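Local coordinates for protein toxin-antitoxin system antitoxin MntA family (Shewanella oneidensis MR-1, PDB 6M6U) that neutralises its cognate toxin HepT by transferring three AMP units from ATP, one after another, onto a tyrosine of the toxin, at residues Q21-F26 against I42-A47; A47-N52 against L72-S77; S79-Q84 against S109-L114; Q85-G90 against L102-T107; N7-L12 against Q60-A65. The protein carries 2 engineered substitutions. All blocks are in the same frame, centred on the assembly; numbering follows the deposited sequence.

Interaction 1 (Q21-F26 against I42-A47); sequences QLIYLF and IAVLAA
The Phe26 ring turns its edge to Ile42 and Ala43 of strand 40-46, with the backbone carbon of Ile42 in the ring plane and Phe26 CE2 3.9 Å from Ala43 CB. Its CG stands between the backbone N and the carbonyl carbon (chi1 70°), which brings the end of the ring over to Ile42. Helix 80-89 packs on the same ring through Leu82 and Val86. The Tyr24 ring lies on the same sheet face, its hydroxyl bound by Asp100. Together the two segments form the central antiparallel strand pair of the nucleotidyltransferase sheet; the engineered Glu41, at a magnesium-binding position, lies beside Phe26. Tyr24 and Ala43 make a hydrogen-bonded pair, with Tyr24 N 2.8 Å from Ala43 O. On the opposite face, Ile23 lies alongside Val44, and Leu25 CD1 meets Ile42 CG1 at 4.1 Å, a layer that helix 6-16 covers with Ile9 and Leu13. Leu22 and Leu45 project together from the Tyr24 face, CD1 of Leu22 3.7 Å from CD2 of Leu45. Here the ladder ends in a classic beta bulge: Leu45 O accepts from Gln21 N at 2.7 Å and, on a lone pair, from Leu22 N at 3.1 Å.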
# COMPACT_ATOMS: atom_id res chain seq x y z
N GLN E 21 -10.20 -14.37 -29.44
CA GLN E 21 -9.68 -14.08 -30.77
C GLN E 21 -8.19 -13.78 -30.79
O GLN E 21 -7.52 -14.14 -31.76
CB GLN E 21 -10.44 -12.89 -31.38
CG GLN E 21 -11.91 -13.17 -31.65
CD GLN E 21 -12.72 -11.91 -31.91
OE1 GLN E 21 -12.22 -10.79 -31.72
NE2 GLN E 21 -13.96 -12.08 -32.33
N LEU E 22 -7.66 -13.13 -29.76
CA LEU E 22 -6.26 -12.74 -29.74
C LEU E 22 -5.71 -12.85 -28.33
O LEU E 22 -6.38 -12.45 -27.38
CB LEU E 22 -6.07 -11.30 -30.27
CG LEU E 22 -6.39 -11.04 -31.75
CD1 LEU E 22 -6.58 -9.55 -32.01
CD2 LEU E 22 -5.32 -11.61 -32.67
N ILE E 23 -4.51 -13.41 -28.20
CA ILE E 23 -3.75 -13.39 -26.95
C ILE E 23 -2.41 -12.71 -27.22
O ILE E 23 -1.70 -13.09 -28.16
CB ILE E 23 -3.51 -14.81 -26.39
CG1 ILE E 23 -4.83 -15.51 -26.07
CG2 ILE E 23 -2.64 -14.74 -25.15
CD1 ILE E 23 -4.64 -16.90 -25.51
N TYR E 24 -2.08 -11.72 -26.40
CA TYR E 24 -0.78 -11.06 -26.46
C TYR E 24 -0.12 -11.10 -25.10
O TYR E 24 -0.76 -10.87 -24.08
CB TYR E 24 -0.87 -9.59 -26.88
CG TYR E 24 -1.38 -9.35 -28.27
CD1 TYR E 24 -0.55 -9.51 -29.37
CD2 TYR E 24 -2.69 -8.96 -28.48
CE1 TYR E 24 -1.03 -9.29 -30.65
CE2 TYR E 24 -3.17 -8.74 -29.74
CZ TYR E 24 -2.34 -8.91 -30.82
OH TYR E 24 -2.83 -8.68 -32.09
N LEU E 25 1.18 -11.38 -25.11
CA LEU E 25 2.05 -11.07 -24.00
C LEU E 25 2.68 -9.72 -24.29
O LEU E 25 3.14 -9.48 -25.41
CB LEU E 25 3.11 -12.16 -23.84
CG LEU E 25 4.00 -12.19 -22.60
CD1 LEU E 25 3.19 -12.56 -21.35
CD2 LEU E 25 5.14 -13.17 -22.83
N PHE E 26 2.66 -8.82 -23.32
CA PHE E 26 3.27 -7.51 -23.52
C PHE E 26 3.98 -7.09 -22.24
O PHE E 26 4.09 -7.87 -21.28
CB PHE E 26 2.23 -6.47 -23.99
CG PHE E 26 1.22 -6.07 -22.93
CD1 PHE E 26 1.31 -4.83 -22.31
CD2 PHE E 26 0.16 -6.91 -22.59
CE1 PHE E 26 0.38 -4.44 -21.35
CE2 PHE E 26 -0.77 -6.53 -21.63
CZ PHE E 26 -0.66 -5.29 -21.01
N ILE E 42 -0.83 -9.57 -19.81
CA ILE E 42 -1.45 -10.32 -20.89
C ILE E 42 -2.67 -9.55 -21.37
O ILE E 42 -3.46 -9.04 -20.56
CB ILE E 42 -1.85 -11.74 -20.43
CG1 ILE E 42 -0.63 -12.48 -19.89
CG2 ILE E 42 -2.49 -12.52 -21.58
CD1 ILE E 42 -0.98 -13.65 -18.99
N ALA E 43 -2.83 -9.47 -22.69
CA ALA E 43 -3.96 -8.80 -23.31
C ALA E 43 -4.72 -9.81 -24.16
O ALA E 43 -4.12 -10.66 -24.83
CB ALA E 43 -3.51 -7.62 -24.17
N VAL E 44 -6.04 -9.72 -24.14
CA VAL E 44 -6.90 -10.61 -24.90
C VAL E 44 -7.95 -9.79 -25.63
O VAL E 44 -8.38 -8.73 -25.16
CB VAL E 44 -7.57 -11.68 -24.01
CG1 VAL E 44 -6.55 -12.70 -23.53
CG2 VAL E 44 -8.26 -11.03 -22.82
N LEU E 45 -8.34 -10.28 -26.79
CA LEU E 45 -9.50 -9.78 -27.50
C LEU E 45 -10.45 -10.96 -27.69
O LEU E 45 -10.05 -12.00 -28.22
CB LEU E 45 -9.13 -9.17 -28.85
CG LEU E 45 -10.28 -8.50 -29.63
CD1 LEU E 45 -10.78 -7.26 -28.89
CD2 LEU E 45 -9.85 -8.15 -31.04
N ALA E 46 -11.68 -10.79 -27.24
CA ALA E 46 -12.75 -11.75 -27.48
C ALA E 46 -13.86 -11.05 -28.26
O ALA E 46 -13.84 -9.83 -28.45
CB ALA E 46 -13.28 -12.33 -26.16
N ALA E 47 -14.84 -11.84 -28.71
CA ALA E 47 -15.96 -11.28 -29.45
C ALA E 47 -16.72 -10.26 -28.61
O ALA E 47 -17.12 -9.20 -29.12
CB ALA E 47 -16.90 -12.39 -29.93

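Interaction 2 (A47-N52 against L72-S77); sequences ADTLDN and LVDLRS
Ala47 O lies over one face of the Arg76 guanidinium, 3.1 Å above the plane and offset toward the rim. The poor angle to NE rules out a hydrogen bond there; Arg76 NE instead binds Ala46 O. Asp48 turns its carboxylate to Lys19 in a salt bridge, while Asp48 C rests 3.7 Å from Arg76 CD. At Thr49 the methyl does the touching: CG2 meets Arg76 CD at 3.5 Å, the two side chains crossing at about a right angle. Leu50 N then donates to Asp74 OD2, 3.0 Å away and met from above the carboxylate plane. Asp74 OD1 takes Arg76 N at 3.1 Å, closing an Asx turn, so one carboxylate grips both loops. With CG of Asp74 trans to its backbone N (chi1 180°), the carboxylate is carried toward the 47-52 loop. Asp51 N-caps helix 52-66 through Ala54 N. The contact thus joins the crossover loop leaving strand 40-46 to the end of strand 70-74, with Leu50 packing on Val44 of strand 40-46 and on Arg55 of helix 52-66.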
# COMPACT_ATOMS: atom_id res chain seq x y z
N ALA E 47 -14.84 -11.84 -28.71
CA ALA E 47 -15.96 -11.28 -29.45
C ALA E 47 -16.72 -10.26 -28.61
O ALA E 47 -17.12 -9.20 -29.12
CB ALA E 47 -16.90 -12.39 -29.93
N ASP E 48 -16.94 -10.56 -27.34
CA ASP E 48 -17.57 -9.63 -26.41
C ASP E 48 -16.55 -9.10 -25.42
O ASP E 48 -15.50 -9.70 -25.18
CB ASP E 48 -18.71 -10.29 -25.62
CG ASP E 48 -19.74 -10.94 -26.52
OD1 ASP E 48 -20.25 -12.02 -26.14
OD2 ASP E 48 -20.05 -10.37 -27.59
N THR E 49 -16.88 -7.95 -24.83
CA THR E 49 -16.15 -7.48 -23.66
C THR E 49 -16.31 -8.50 -22.54
O THR E 49 -17.39 -9.06 -22.34
CB THR E 49 -16.67 -6.12 -23.20
OG1 THR E 49 -18.02 -6.28 -22.74
CG2 THR E 49 -16.65 -5.11 -24.32
N LEU E 50 -15.22 -8.74 -21.81
CA LEU E 50 -15.30 -9.62 -20.66
C LEU E 50 -15.95 -8.87 -19.51
O LEU E 50 -15.85 -7.65 -19.40
CB LEU E 50 -13.90 -10.09 -20.23
CG LEU E 50 -12.89 -10.54 -21.28
CD1 LEU E 50 -11.66 -11.13 -20.60
CD2 LEU E 50 -13.48 -11.52 -22.28
N ASP E 51 -16.64 -9.62 -18.65
CA ASP E 51 -17.04 -9.08 -17.36
C ASP E 51 -15.79 -8.70 -16.58
O ASP E 51 -14.83 -9.47 -16.51
CB ASP E 51 -17.87 -10.10 -16.59
CG ASP E 51 -18.23 -9.63 -15.18
OD1 ASP E 51 -18.22 -10.46 -14.25
OD2 ASP E 51 -18.51 -8.42 -15.01
N ASN E 52 -15.79 -7.49 -16.01
CA ASN E 52 -14.59 -6.97 -15.36
C ASN E 52 -14.18 -7.85 -14.19
O ASN E 52 -13.00 -8.18 -14.02
CB ASN E 52 -14.82 -5.54 -14.90
CG ASN E 52 -13.58 -4.93 -14.27
OD1 ASN E 52 -12.46 -5.33 -14.58
ND2 ASN E 52 -13.78 -3.95 -13.40
N LEU E 72 -4.40 -8.97 -16.48
CA LEU E 72 -5.13 -9.42 -17.66
C LEU E 72 -5.92 -8.25 -18.21
O LEU E 72 -6.80 -7.71 -17.52
CB LEU E 72 -6.04 -10.61 -17.33
CG LEU E 72 -6.89 -11.12 -18.50
CD1 LEU E 72 -6.03 -11.56 -19.68
CD2 LEU E 72 -7.78 -12.26 -18.01
N VAL E 73 -5.61 -7.85 -19.44
CA VAL E 73 -6.17 -6.66 -20.06
C VAL E 73 -7.15 -7.11 -21.13
O VAL E 73 -6.80 -7.88 -22.03
CB VAL E 73 -5.06 -5.77 -20.65
CG1 VAL E 73 -5.64 -4.80 -21.67
CG2 VAL E 73 -4.34 -5.01 -19.55
N ASP E 74 -8.39 -6.64 -21.02
CA ASP E 74 -9.37 -6.84 -22.09
C ASP E 74 -9.16 -5.75 -23.13
O ASP E 74 -9.41 -4.57 -22.85
CB ASP E 74 -10.79 -6.82 -21.53
CG ASP E 74 -11.85 -7.02 -22.62
OD1 ASP E 74 -11.50 -7.42 -23.75
OD2 ASP E 74 -13.04 -6.79 -22.34
N LEU E 75 -8.70 -6.14 -24.32
CA LEU E 75 -8.41 -5.15 -25.36
C LEU E 75 -9.66 -4.41 -25.80
O LEU E 75 -9.56 -3.28 -26.30
CB LEU E 75 -7.75 -5.84 -26.55
CG LEU E 75 -6.30 -6.28 -26.31
CD1 LEU E 75 -5.80 -7.16 -27.44
CD2 LEU E 75 -5.42 -5.06 -26.14
N ARG E 76 -10.84 -5.01 -25.64
CA ARG E 76 -12.06 -4.41 -26.16
C ARG E 76 -12.51 -3.20 -25.35
O ARG E 76 -13.24 -2.35 -25.87
CB ARG E 76 -13.17 -5.45 -26.23
CG ARG E 76 -14.35 -5.05 -27.10
CD ARG E 76 -15.27 -6.23 -27.39
NE ARG E 76 -14.70 -7.17 -28.35
CZ ARG E 76 -14.63 -6.94 -29.66
NH1 ARG E 76 -15.09 -5.80 -30.16
NH2 ARG E 76 -14.09 -7.84 -30.48
N SER E 77 -12.07 -3.08 -24.10
CA SER E 77 -12.37 -1.91 -23.29
C SER E 77 -11.12 -1.13 -22.90
O SER E 77 -11.23 -0.10 -22.22
CB SER E 77 -13.13 -2.31 -22.02
OG SER E 77 -12.29 -3.01 -21.13

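Interaction 3 (S79-Q84 against S109-L114); sequences STVLCQ and SMYQHL
Stacking dominates where Gln84 lies over one face of the Tyr111 ring. Its amide plane is inclined 5° to the ring plane, and Gln84 CG sits 3.7 Å from the ring centroid, almost on the ring normal, in a CH-pi contact. A bend at chi2 (83°) folds the amide back over the ring, bringing Gln84 OE1 to 3.5 Å from Tyr111 CB and NE2 to 3.6 Å from CD1. The edge of the same ring is met by Val81, whose CA lies near its plane.

Van der Waals contacts fill in around this stack. Thr80 presents its methyl to the backbone of helix 97-125, CG2 standing 3.7 Å from Tyr111 N and 3.9 Å from Met110 CB. Val81 CG2 reaches Leu114 CD2 at 4.2 Å, the two side chains crossing at a slant.

No hydrogen bond spans the two segments; polar bonds lie within them or beyond. Ser79 OG accepts from Leu82 N at 2.9 Å, an N-cap on helix 80-89. Tyr111 OH is held by Asp3 of a neighbouring HepT subunit, and Gln112 NE2 binds Asn55 and Pro66 of another.

Helices 80-89 and 97-125 cross here with a signed angle of -129° between the short segments. The pair is a helix-helix packing that doubles as a toxin-binding surface, consistent with the importance of the C-terminal helix for interaction with the toxin.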
# COMPACT_ATOMS: atom_id res chain seq x y z
N SER E 79 -7.75 1.29 -23.01
CA SER E 79 -7.49 2.61 -23.55
C SER E 79 -6.77 2.51 -24.89
O SER E 79 -6.19 1.48 -25.25
CB SER E 79 -6.66 3.43 -22.57
OG SER E 79 -5.29 3.13 -22.74
N THR E 80 -6.79 3.61 -25.64
CA THR E 80 -6.09 3.64 -26.92
C THR E 80 -4.58 3.61 -26.73
O THR E 80 -3.86 2.96 -27.49
CB THR E 80 -6.51 4.86 -27.73
OG1 THR E 80 -7.92 4.82 -27.93
CG2 THR E 80 -5.83 4.86 -29.09
N VAL E 81 -4.09 4.31 -25.70
CA VAL E 81 -2.67 4.24 -25.34
C VAL E 81 -2.26 2.80 -25.08
O VAL E 81 -1.25 2.31 -25.61
CB VAL E 81 -2.40 5.12 -24.10
CG1 VAL E 81 -1.08 4.75 -23.46
CG2 VAL E 81 -2.43 6.59 -24.49
N LEU E 82 -3.04 2.09 -24.26
CA LEU E 82 -2.68 0.72 -23.91
C LEU E 82 -2.77 -0.21 -25.12
O LEU E 82 -1.89 -1.06 -25.32
CB LEU E 82 -3.56 0.20 -22.77
CG LEU E 82 -3.21 -1.19 -22.23
CD1 LEU E 82 -1.71 -1.32 -21.97
CD2 LEU E 82 -3.99 -1.45 -20.96
N CYS E 83 -3.80 -0.06 -25.94
CA CYS E 83 -3.88 -0.87 -27.16
C CYS E 83 -2.67 -0.63 -28.05
O CYS E 83 -2.15 -1.57 -28.67
CB CYS E 83 -5.18 -0.58 -27.91
SG CYS E 83 -6.65 -1.30 -27.14
N GLN E 84 -2.20 0.62 -28.14
CA GLN E 84 -1.02 0.91 -28.95
C GLN E 84 0.21 0.20 -28.39
O GLN E 84 1.03 -0.33 -29.16
CB GLN E 84 -0.80 2.42 -29.02
CG GLN E 84 0.52 2.85 -29.66
CD GLN E 84 0.46 2.89 -31.19
OE1 GLN E 84 -0.53 2.49 -31.80
NE2 GLN E 84 1.52 3.40 -31.80
N SER E 109 -4.36 3.66 -36.09
CA SER E 109 -5.13 4.79 -36.60
C SER E 109 -5.73 5.62 -35.47
O SER E 109 -5.57 6.84 -35.42
CB SER E 109 -6.23 4.29 -37.54
OG SER E 109 -7.02 5.37 -37.99
N MET E 110 -6.43 4.96 -34.54
CA MET E 110 -6.98 5.65 -33.38
C MET E 110 -5.89 6.34 -32.58
O MET E 110 -6.10 7.44 -32.04
CB MET E 110 -7.76 4.68 -32.49
CG MET E 110 -9.04 4.15 -33.11
SD MET E 110 -9.96 3.07 -32.01
CE MET E 110 -10.57 4.24 -30.79
N TYR E 111 -4.72 5.72 -32.47
CA TYR E 111 -3.64 6.32 -31.69
C TYR E 111 -3.09 7.55 -32.40
O TYR E 111 -2.77 8.56 -31.76
CB TYR E 111 -2.53 5.31 -31.42
CG TYR E 111 -1.45 5.86 -30.52
CD1 TYR E 111 -0.29 6.41 -31.05
CD2 TYR E 111 -1.61 5.85 -29.14
CE1 TYR E 111 0.70 6.91 -30.24
CE2 TYR E 111 -0.62 6.36 -28.31
CZ TYR E 111 0.53 6.89 -28.87
OH TYR E 111 1.51 7.41 -28.06
N GLN E 112 -2.98 7.50 -33.73
CA GLN E 112 -2.49 8.65 -34.47
C GLN E 112 -3.45 9.83 -34.34
O GLN E 112 -3.01 10.97 -34.15
CB GLN E 112 -2.27 8.28 -35.93
CG GLN E 112 -1.03 7.41 -36.12
CD GLN E 112 -0.88 6.90 -37.54
OE1 GLN E 112 -1.76 7.08 -38.38
NE2 GLN E 112 0.25 6.26 -37.81
N HIS E 113 -4.76 9.58 -34.41
CA HIS E 113 -5.72 10.66 -34.21
C HIS E 113 -5.70 11.18 -32.78
O HIS E 113 -5.91 12.38 -32.56
CB HIS E 113 -7.14 10.19 -34.57
CG HIS E 113 -7.41 10.17 -36.04
ND1 HIS E 113 -7.39 9.02 -36.79
CD2 HIS E 113 -7.72 11.17 -36.90
CE1 HIS E 113 -7.67 9.30 -38.04
NE2 HIS E 113 -7.87 10.61 -38.14
N LEU E 114 -5.45 10.30 -31.81
CA LEU E 114 -5.35 10.75 -30.42
C LEU E 114 -4.13 11.64 -30.23
O LEU E 114 -4.20 12.66 -29.53
CB LEU E 114 -5.30 9.56 -29.47
CG LEU E 114 -5.08 9.98 -28.02
CD1 LEU E 114 -6.27 10.80 -27.51
CD2 LEU E 114 -4.78 8.79 -27.11

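Interaction 4 (Q85-G90 against L102-T107); sequences QVVTQG and LFAVKT
Val87 is the bump of this contact, and Phe103, Ala104 and Thr107 form the hollow that receives it. One methyl, Val87 CG2, does most of the filling: it sits 3.4 Å from Phe103 CE2 and 3.7 Å from Thr107 CB, the valine and threonine meeting tip to tip. The other, Val87 CG1, lies 4.0 Å from Ala104 CB, where the small alanine leaves the CA atoms of Val87 and Ala104 5.8 Å apart. With CG1 trans to the backbone N (chi1 162°), one methyl is directed to Ala104 and the other to the Phe103-Thr107 side. Val86 adds a looser touch, CG1 to Phe103 CE2 at 4.4 Å, and also packs on Tyr24, Phe26 and Leu75. The Phe103 ring packs on from here to Leu75 and Cys83.

The floor of the hollow is fixed from within its own helix. Thr107 OG1 gives a hydrogen bond of 2.8 Å to Phe103 O, and lies over one face of the Phe103 ring, 3.3 Å above the plane and offset toward the rim. Thr107 thus offers CB, its methyl and its already bonded hydroxyl to the Val87 methyl, and between these two segments the contact rests on shape and apolar burial, with no hydrogen bond across it.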
# COMPACT_ATOMS: atom_id res chain seq x y z
N GLN E 85 0.37 0.18 -27.07
CA GLN E 85 1.52 -0.50 -26.48
C GLN E 85 1.50 -1.99 -26.80
O GLN E 85 2.52 -2.56 -27.20
CB GLN E 85 1.56 -0.29 -24.96
CG GLN E 85 2.77 -0.95 -24.31
CD GLN E 85 2.74 -0.93 -22.78
OE1 GLN E 85 1.93 -0.24 -22.17
NE2 GLN E 85 3.62 -1.71 -22.17
N VAL E 86 0.34 -2.63 -26.64
CA VAL E 86 0.20 -4.04 -27.02
C VAL E 86 0.57 -4.24 -28.48
O VAL E 86 1.32 -5.16 -28.83
CB VAL E 86 -1.24 -4.53 -26.74
CG1 VAL E 86 -1.45 -5.92 -27.31
CG2 VAL E 86 -1.52 -4.51 -25.24
N VAL E 87 0.06 -3.37 -29.36
CA VAL E 87 0.34 -3.48 -30.79
C VAL E 87 1.83 -3.26 -31.07
O VAL E 87 2.40 -3.88 -31.97
CB VAL E 87 -0.53 -2.48 -31.58
CG1 VAL E 87 0.03 -2.26 -32.97
CG2 VAL E 87 -1.97 -2.97 -31.66
N THR E 88 2.46 -2.38 -30.30
CA THR E 88 3.86 -2.02 -30.55
C THR E 88 4.82 -3.10 -30.04
O THR E 88 5.61 -3.65 -30.81
CB THR E 88 4.17 -0.67 -29.89
OG1 THR E 88 3.48 0.37 -30.60
CG2 THR E 88 5.66 -0.39 -29.90
N GLN E 89 4.76 -3.40 -28.75
CA GLN E 89 5.72 -4.28 -28.10
C GLN E 89 5.18 -5.68 -27.84
O GLN E 89 5.91 -6.52 -27.31
CB GLN E 89 6.15 -3.68 -26.77
CG GLN E 89 5.08 -3.85 -25.71
CD GLN E 89 5.52 -3.39 -24.34
OE1 GLN E 89 4.74 -3.40 -23.40
NE2 GLN E 89 6.78 -2.97 -24.23
N GLY E 90 3.92 -5.95 -28.19
CA GLY E 90 3.32 -7.21 -27.81
C GLY E 90 3.82 -8.37 -28.64
O GLY E 90 4.29 -8.22 -29.77
N LEU E 102 -6.21 -6.63 -38.32
CA LEU E 102 -7.38 -5.79 -38.12
C LEU E 102 -7.23 -4.94 -36.86
O LEU E 102 -7.41 -3.72 -36.89
CB LEU E 102 -8.65 -6.64 -38.03
CG LEU E 102 -9.09 -7.42 -39.27
CD1 LEU E 102 -10.23 -8.37 -38.92
CD2 LEU E 102 -9.50 -6.48 -40.38
N PHE E 103 -6.88 -5.59 -35.75
CA PHE E 103 -6.73 -4.89 -34.48
C PHE E 103 -5.62 -3.84 -34.55
O PHE E 103 -5.79 -2.71 -34.07
CB PHE E 103 -6.47 -5.89 -33.37
CG PHE E 103 -6.09 -5.26 -32.06
CD1 PHE E 103 -7.01 -4.52 -31.35
CD2 PHE E 103 -4.81 -5.43 -31.54
CE1 PHE E 103 -6.67 -3.94 -30.14
CE2 PHE E 103 -4.46 -4.86 -30.33
CZ PHE E 103 -5.39 -4.11 -29.63
N ALA E 104 -4.49 -4.20 -35.15
CA ALA E 104 -3.36 -3.27 -35.23
C ALA E 104 -3.71 -2.04 -36.06
O ALA E 104 -3.45 -0.90 -35.65
CB ALA E 104 -2.14 -3.98 -35.79
N VAL E 105 -4.32 -2.25 -37.23
CA VAL E 105 -4.69 -1.13 -38.10
C VAL E 105 -5.67 -0.20 -37.40
O VAL E 105 -5.52 1.03 -37.43
CB VAL E 105 -5.26 -1.65 -39.44
CG1 VAL E 105 -6.21 -0.63 -40.05
CG2 VAL E 105 -4.13 -1.95 -40.39
N LYS E 106 -6.69 -0.77 -36.76
CA LYS E 106 -7.63 0.04 -36.00
C LYS E 106 -6.93 0.79 -34.86
O LYS E 106 -7.18 1.98 -34.64
CB LYS E 106 -8.76 -0.84 -35.45
CG LYS E 106 -9.68 -0.12 -34.47
CD LYS E 106 -10.69 -1.08 -33.85
CE LYS E 106 -11.31 -0.50 -32.59
NZ LYS E 106 -12.77 -0.24 -32.74
N THR E 107 -6.03 0.11 -34.14
CA THR E 107 -5.37 0.72 -33.00
C THR E 107 -4.46 1.87 -33.42
O THR E 107 -4.56 2.98 -32.89
CB THR E 107 -4.56 -0.33 -32.23
OG1 THR E 107 -5.43 -1.33 -31.68
CG2 THR E 107 -3.78 0.34 -31.11

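Interaction 5 (N7-L12 against Q60-A65); sequences NKIIKL and QKLASA
Leu12 and Leu62 overlap in antiparallel fashion, each running beside the other, and this pair carries the contact between helices 6-16 and 52-66. Leu62 CD1 comes to 3.8 Å from Leu12 CB, while Leu12 CD1 runs on to Ala65 CB at 3.6 Å. Leu12 therefore lies across both residues of the facing helix: its CB meets Leu62 while CD1 bridges Leu62 and Ala65. Leu62 has an unusual first torsion, -95°, and its end swings nearer to the other helix than its CB direction alone would suggest.

Deeper in, Ile9 CG2 approaches Leu62 CD2 at 4.5 Å, a loose contact. Both residues also pack on Ile42 of strand 40-46, and Leu62 on Leu13, so the apolar side of the interface merges with the layer beneath the sheet. At the outer rim Lys8 bends at chi3 (-59°) so that its aliphatic part flanks Ala65, CD to CB 4.1 Å, and Lys8 NZ makes a weak hydrogen bond to Ala65 O at 3.5 Å.

The short helix axes pass 10.7 Å apart with N-to-C directions 149° from each other, a roughly antiparallel pair. Two such helices laid side by side on one face of a mixed beta sheet are part of the alpha/beta core of the polymerase beta-like nucleotidyltransferase fold.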
# COMPACT_ATOMS: atom_id res chain seq x y z
N ASN E 7 2.38 -21.98 -23.26
CA ASN E 7 1.32 -22.93 -23.56
C ASN E 7 0.30 -23.00 -22.44
O ASN E 7 -0.89 -23.19 -22.69
CB ASN E 7 1.91 -24.31 -23.84
CG ASN E 7 2.66 -24.37 -25.15
OD1 ASN E 7 2.24 -23.78 -26.15
ND2 ASN E 7 3.77 -25.10 -25.17
N LYS E 8 0.76 -22.85 -21.19
CA LYS E 8 -0.17 -22.82 -20.07
C LYS E 8 -1.05 -21.58 -20.12
O LYS E 8 -2.25 -21.65 -19.84
CB LYS E 8 0.62 -22.88 -18.76
CG LYS E 8 -0.18 -23.35 -17.56
CD LYS E 8 0.64 -23.24 -16.27
CE LYS E 8 1.91 -24.08 -16.34
NZ LYS E 8 2.62 -24.13 -15.03
N ILE E 9 -0.46 -20.44 -20.48
CA ILE E 9 -1.24 -19.21 -20.65
C ILE E 9 -2.31 -19.40 -21.71
O ILE E 9 -3.48 -19.03 -21.52
CB ILE E 9 -0.30 -18.04 -21.01
CG1 ILE E 9 0.53 -17.62 -19.80
CG2 ILE E 9 -1.11 -16.86 -21.57
CD1 ILE E 9 1.51 -16.51 -20.07
N ILE E 10 -1.93 -19.98 -22.85
CA ILE E 10 -2.87 -20.13 -23.96
C ILE E 10 -4.02 -21.04 -23.57
O ILE E 10 -5.20 -20.71 -23.78
CB ILE E 10 -2.13 -20.64 -25.21
CG1 ILE E 10 -1.15 -19.57 -25.71
CG2 ILE E 10 -3.13 -21.03 -26.31
CD1 ILE E 10 -0.13 -20.09 -26.70
N LYS E 11 -3.71 -22.19 -22.96
CA LYS E 11 -4.76 -23.14 -22.62
C LYS E 11 -5.74 -22.54 -21.61
O LYS E 11 -6.96 -22.64 -21.78
CB LYS E 11 -4.15 -24.43 -22.08
CG LYS E 11 -5.21 -25.39 -21.55
CD LYS E 11 -4.65 -26.76 -21.22
CE LYS E 11 -5.76 -27.67 -20.70
NZ LYS E 11 -6.97 -27.59 -21.59
N LEU E 12 -5.21 -21.92 -20.55
CA LEU E 12 -6.08 -21.35 -19.51
C LEU E 12 -7.04 -20.32 -20.09
O LEU E 12 -8.23 -20.33 -19.75
CB LEU E 12 -5.23 -20.72 -18.42
CG LEU E 12 -4.62 -21.70 -17.42
CD1 LEU E 12 -3.59 -20.98 -16.55
CD2 LEU E 12 -5.72 -22.30 -16.56
N GLN E 60 -6.20 -13.85 -11.56
CA GLN E 60 -5.68 -14.49 -10.36
C GLN E 60 -5.57 -16.00 -10.54
O GLN E 60 -4.68 -16.63 -9.96
CB GLN E 60 -6.54 -14.17 -9.14
CG GLN E 60 -6.89 -12.70 -8.97
CD GLN E 60 -5.75 -11.75 -9.33
OE1 GLN E 60 -4.61 -11.95 -8.92
NE2 GLN E 60 -6.06 -10.72 -10.12
N LYS E 61 -6.44 -16.60 -11.36
CA LYS E 61 -6.28 -18.02 -11.65
C LYS E 61 -5.03 -18.27 -12.48
O LYS E 61 -4.30 -19.24 -12.24
CB LYS E 61 -7.52 -18.58 -12.35
CG LYS E 61 -7.54 -20.11 -12.34
CD LYS E 61 -8.65 -20.70 -13.20
CE LYS E 61 -9.92 -19.86 -13.15
NZ LYS E 61 -10.66 -20.06 -11.87
N LEU E 62 -4.75 -17.41 -13.47
CA LEU E 62 -3.47 -17.49 -14.16
C LEU E 62 -2.32 -17.22 -13.20
O LEU E 62 -1.29 -17.91 -13.23
CB LEU E 62 -3.42 -16.49 -15.32
CG LEU E 62 -3.78 -17.03 -16.70
CD1 LEU E 62 -5.26 -17.34 -16.76
CD2 LEU E 62 -3.38 -16.04 -17.78
N ALA E 63 -2.48 -16.22 -12.33
CA ALA E 63 -1.44 -15.89 -11.37
C ALA E 63 -1.07 -17.10 -10.52
O ALA E 63 0.12 -17.35 -10.27
CB ALA E 63 -1.89 -14.72 -10.49
N SER E 64 -2.06 -17.87 -10.09
CA SER E 64 -1.80 -19.06 -9.29
C SER E 64 -1.14 -20.15 -10.13
O SER E 64 -0.27 -20.88 -9.64
CB SER E 64 -3.09 -19.56 -8.66
OG SER E 64 -2.89 -20.79 -8.00
N ALA E 65 -1.55 -20.29 -11.40
CA ALA E 65 -0.95 -21.32 -12.24
C ALA E 65 0.49 -20.98 -12.60
O ALA E 65 1.33 -21.89 -12.70
CB ALA E 65 -1.78 -21.50 -13.51

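In the fold
Interaction 1 is the hub: its strand pair lies within the mixed sheet, and the other four contacts all touch it. Interaction 2 adds the neighbouring strand, Ile42 O 2.7 Å from Val73 N and Val44 O 2.7 Å from Leu75 N, probable hydrogen bonds. Helices cover the two faces. Interaction 5 backs the Ile23 and Ile42 side, Ile42 CD1 reaching Leu62 CD2 at 3.6 Å, whereas interaction 4 meets Tyr24 on the other. Interactions 3 and 4 are successive parts of one helix pair, their centres about 9 Å apart; those of 3 and 5 are about 28 Å apart. The magnesium site borders interaction 1: the side chain of Phe26 is about 5 Å from that of Asp71, a magnesium ligand.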